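Local coordinates for protein dual oxidase maturation factor 1 (Mus musculus, PDB 6WXU) that probably supports the maturation of the dual oxidase DUOX1 and its transport from the endoplasmic reticulum to the plasma membrane, at residues V26-T29 with I30-A34. Residues are numbered along the deposited sequence; the frame is centred on the assembly and turned at random.
Sequences VIIT and IFLTA. With PLC (diundecyl phosphatidyl choline), chain O.
The carbonyl O of T29 is gripped twice by T33, one turn further along a membrane helix: T33 N donates to it at 2.9 Å and T33 OG1 donates to the same O, also at 2.9 Å. The two donors arrive from opposite faces of the carbonyl plane, the hydroxyl tilted 33° from it. With OG1 beside its own backbone N (chi1 -65°), the T33 side chain folds back along the helix, a familiar way for threonine to satisfy its hydroxyl in an apolar setting. The T29 hydroxyl likewise turns to the preceding turn, where the carbonyl oxygens of A25 and V26 compete for its single proton. Both hydroxyls also border one acyl chain of a bound phosphatidylcholine, T29 OG1 lying 3.5 Å from lipid C7'. The other acyl chain runs past V26 and I30, whose side chains lie alongside each other; I30 CD1 is 3.7 Å from lipid C7B. V26 CG2 sits near the start of both tails, and from there one tail passes the two threonines and the other passes I30. Elsewhere round the helix, I27 CG2 touches the F31 ring at CD1 (3.9 Å), and the I27 carbonyl O lies in the ring plane at its edge. I27 and F31 turn this side of helix 22-41 onto helix 50-72, packing against A69 and against L61 and A65, respectively.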
loop_
_atom_site.group_PDB
_atom_site.type_symbol
_atom_site.label_atom_id
_atom_site.label_comp_id
_atom_site.label_asym_id
_atom_site.label_seq_id
_atom_site.Cartn_x
_atom_site.Cartn_y
_atom_site.Cartn_z
ATOM N N VAL B 26 -11.281 2.210 -28.907
ATOM C CA VAL B 26 -10.614 3.432 -29.347
ATOM C C VAL B 26 -10.040 3.250 -30.745
ATOM O O VAL B 26 -10.222 4.096 -31.627
ATOM C CB VAL B 26 -9.525 3.839 -28.339
ATOM C CG1 VAL B 26 -8.681 4.953 -28.905
ATOM C CG2 VAL B 26 -10.158 4.273 -27.042
ATOM N N ILE B 27 -9.349 2.133 -30.973
ATOM C CA ILE B 27 -8.738 1.877 -32.273
ATOM C C ILE B 27 -9.803 1.737 -33.351
ATOM O O ILE B 27 -9.678 2.298 -34.448
ATOM C CB ILE B 27 -7.845 0.628 -32.194
ATOM C CG1 ILE B 27 -6.676 0.880 -31.245
ATOM C CG2 ILE B 27 -7.355 0.239 -33.565
ATOM C CD1 ILE B 27 -5.855 -0.337 -30.963
ATOM N N ILE B 28 -10.869 0.993 -33.055
ATOM C CA ILE B 28 -11.919 0.790 -34.046
ATOM C C ILE B 28 -12.572 2.115 -34.417
ATOM O O ILE B 28 -12.817 2.391 -35.597
ATOM C CB ILE B 28 -12.953 -0.225 -33.531
ATOM C CG1 ILE B 28 -12.299 -1.586 -33.321
ATOM C CG2 ILE B 28 -14.103 -0.348 -34.507
ATOM C CD1 ILE B 28 -13.253 -2.633 -32.819
ATOM N N THR B 29 -12.854 2.961 -33.424
ATOM C CA THR B 29 -13.499 4.237 -33.719
ATOM C C THR B 29 -12.573 5.164 -34.494
ATOM O O THR B 29 -13.020 5.869 -35.405
ATOM C CB THR B 29 -13.963 4.915 -32.433
ATOM O OG1 THR B 29 -12.862 5.022 -31.525
ATOM C CG2 THR B 29 -15.079 4.120 -31.787
ATOM N N ILE B 30 -11.283 5.176 -34.154
ATOM C CA ILE B 30 -10.339 6.040 -34.859
ATOM C C ILE B 30 -10.279 5.672 -36.335
ATOM O O ILE B 30 -10.377 6.535 -37.217
ATOM C CB ILE B 30 -8.949 5.961 -34.209
ATOM C CG1 ILE B 30 -8.917 6.763 -32.912
ATOM C CG2 ILE B 30 -7.893 6.456 -35.168
ATOM C CD1 ILE B 30 -7.568 6.757 -32.245
ATOM N N PHE B 31 -10.123 4.383 -36.629
ATOM C CA PHE B 31 -9.981 4.001 -38.027
ATOM C C PHE B 31 -11.304 4.053 -38.781
ATOM O O PHE B 31 -11.304 4.313 -39.990
ATOM C CB PHE B 31 -9.328 2.628 -38.125
ATOM C CG PHE B 31 -7.846 2.665 -37.877
ATOM C CD1 PHE B 31 -7.343 2.624 -36.590
ATOM C CD2 PHE B 31 -6.958 2.781 -38.929
ATOM C CE1 PHE B 31 -5.983 2.677 -36.362
ATOM C CE2 PHE B 31 -5.598 2.833 -38.705
ATOM C CZ PHE B 31 -5.111 2.781 -37.421
ATOM N N LEU B 32 -12.436 3.866 -38.103
ATOM C CA LEU B 32 -13.714 4.103 -38.768
ATOM C C LEU B 32 -13.896 5.578 -39.096
ATOM O O LEU B 32 -14.454 5.923 -40.144
ATOM C CB LEU B 32 -14.866 3.604 -37.904
ATOM C CG LEU B 32 -15.143 2.106 -37.973
ATOM C CD1 LEU B 32 -16.316 1.745 -37.088
ATOM C CD2 LEU B 32 -15.410 1.693 -39.405
ATOM N N THR B 33 -13.431 6.464 -38.214
ATOM C CA THR B 33 -13.507 7.895 -38.487
ATOM C C THR B 33 -12.676 8.261 -39.709
ATOM O O THR B 33 -13.127 9.012 -40.582
ATOM C CB THR B 33 -13.040 8.683 -37.266
ATOM O OG1 THR B 33 -13.942 8.458 -36.179
ATOM C CG2 THR B 33 -12.994 10.157 -37.577
ATOM N N ALA B 34 -11.449 7.739 -39.782
ATOM C CA ALA B 34 -10.608 8.006 -40.945
ATOM C C ALA B 34 -11.248 7.477 -42.223
ATOM O O ALA B 34 -11.210 8.139 -43.270
ATOM C CB ALA B 34 -9.226 7.393 -40.740
HETATM C C1 PLC O . -10.094 4.705 -20.211
HETATM C C2 PLC O . -9.614 5.136 -21.579
HETATM C C3 PLC O . -8.384 4.370 -21.952
HETATM C C4 PLC O . -7.858 0.772 -18.507
HETATM C C5 PLC O . -7.366 0.369 -19.904
HETATM C C6 PLC O . -9.153 -1.210 -20.445
HETATM C C7 PLC O . -7.105 -1.437 -21.486
HETATM C C8 PLC O . -7.232 -1.932 -19.161
HETATM C "C'" PLC O . -11.173 5.932 -23.282
HETATM C "C1'" PLC O . -12.318 5.798 -24.235
HETATM C "C2'" PLC O . -12.753 7.177 -24.692
HETATM C "C3'" PLC O . -13.012 7.355 -26.185
HETATM C "C4'" PLC O . -11.892 8.067 -26.941
HETATM C "C5'" PLC O . -12.559 8.594 -28.186
HETATM C "C6'" PLC O . -11.736 8.570 -29.443
HETATM C "C7'" PLC O . -12.712 8.342 -30.586
HETATM C "C8'" PLC O . -12.433 9.119 -31.870
HETATM C "C9'" PLC O . -13.280 10.375 -32.029
HETATM C "CA'" PLC O . -14.529 10.223 -32.858
HETATM C "CB'" PLC O . -15.106 11.570 -33.169
HETATM C CB PLC O . -7.003 4.168 -23.970
HETATM C C1B PLC O . -6.556 4.756 -25.272
HETATM C C2B PLC O . -5.246 4.159 -25.732
HETATM C C3B PLC O . -5.174 4.237 -27.244
HETATM C C4B PLC O . -3.848 3.701 -27.717
HETATM C C5B PLC O . -3.383 4.490 -28.919
HETATM C C6B PLC O . -4.329 4.227 -30.061
HETATM C C7B PLC O . -4.398 5.412 -30.997
HETATM C C8B PLC O . -3.065 5.656 -31.667
HETATM C C9B PLC O . -3.279 6.229 -33.065
HETATM C CAA PLC O . -1.964 6.351 -33.798
HETATM C CBA PLC O . -0.832 6.517 -32.812
HETATM O "O'" PLC O . -10.641 6.975 -23.145
HETATM O OB PLC O . -6.487 3.199 -23.489
HETATM O O2 PLC O . -10.621 4.837 -22.542
HETATM O O3 PLC O . -8.085 4.769 -23.257
HETATM O O1P PLC O . -10.383 1.794 -19.234
HETATM O O2P PLC O . -10.030 3.290 -17.201
HETATM O O3P PLC O . -9.130 3.977 -19.468
HETATM O O4P PLC O . -8.135 2.168 -18.349
HETATM N N PLC O . -7.715 -1.035 -20.218
HETATM P P PLC O . -9.584 2.796 -18.508
#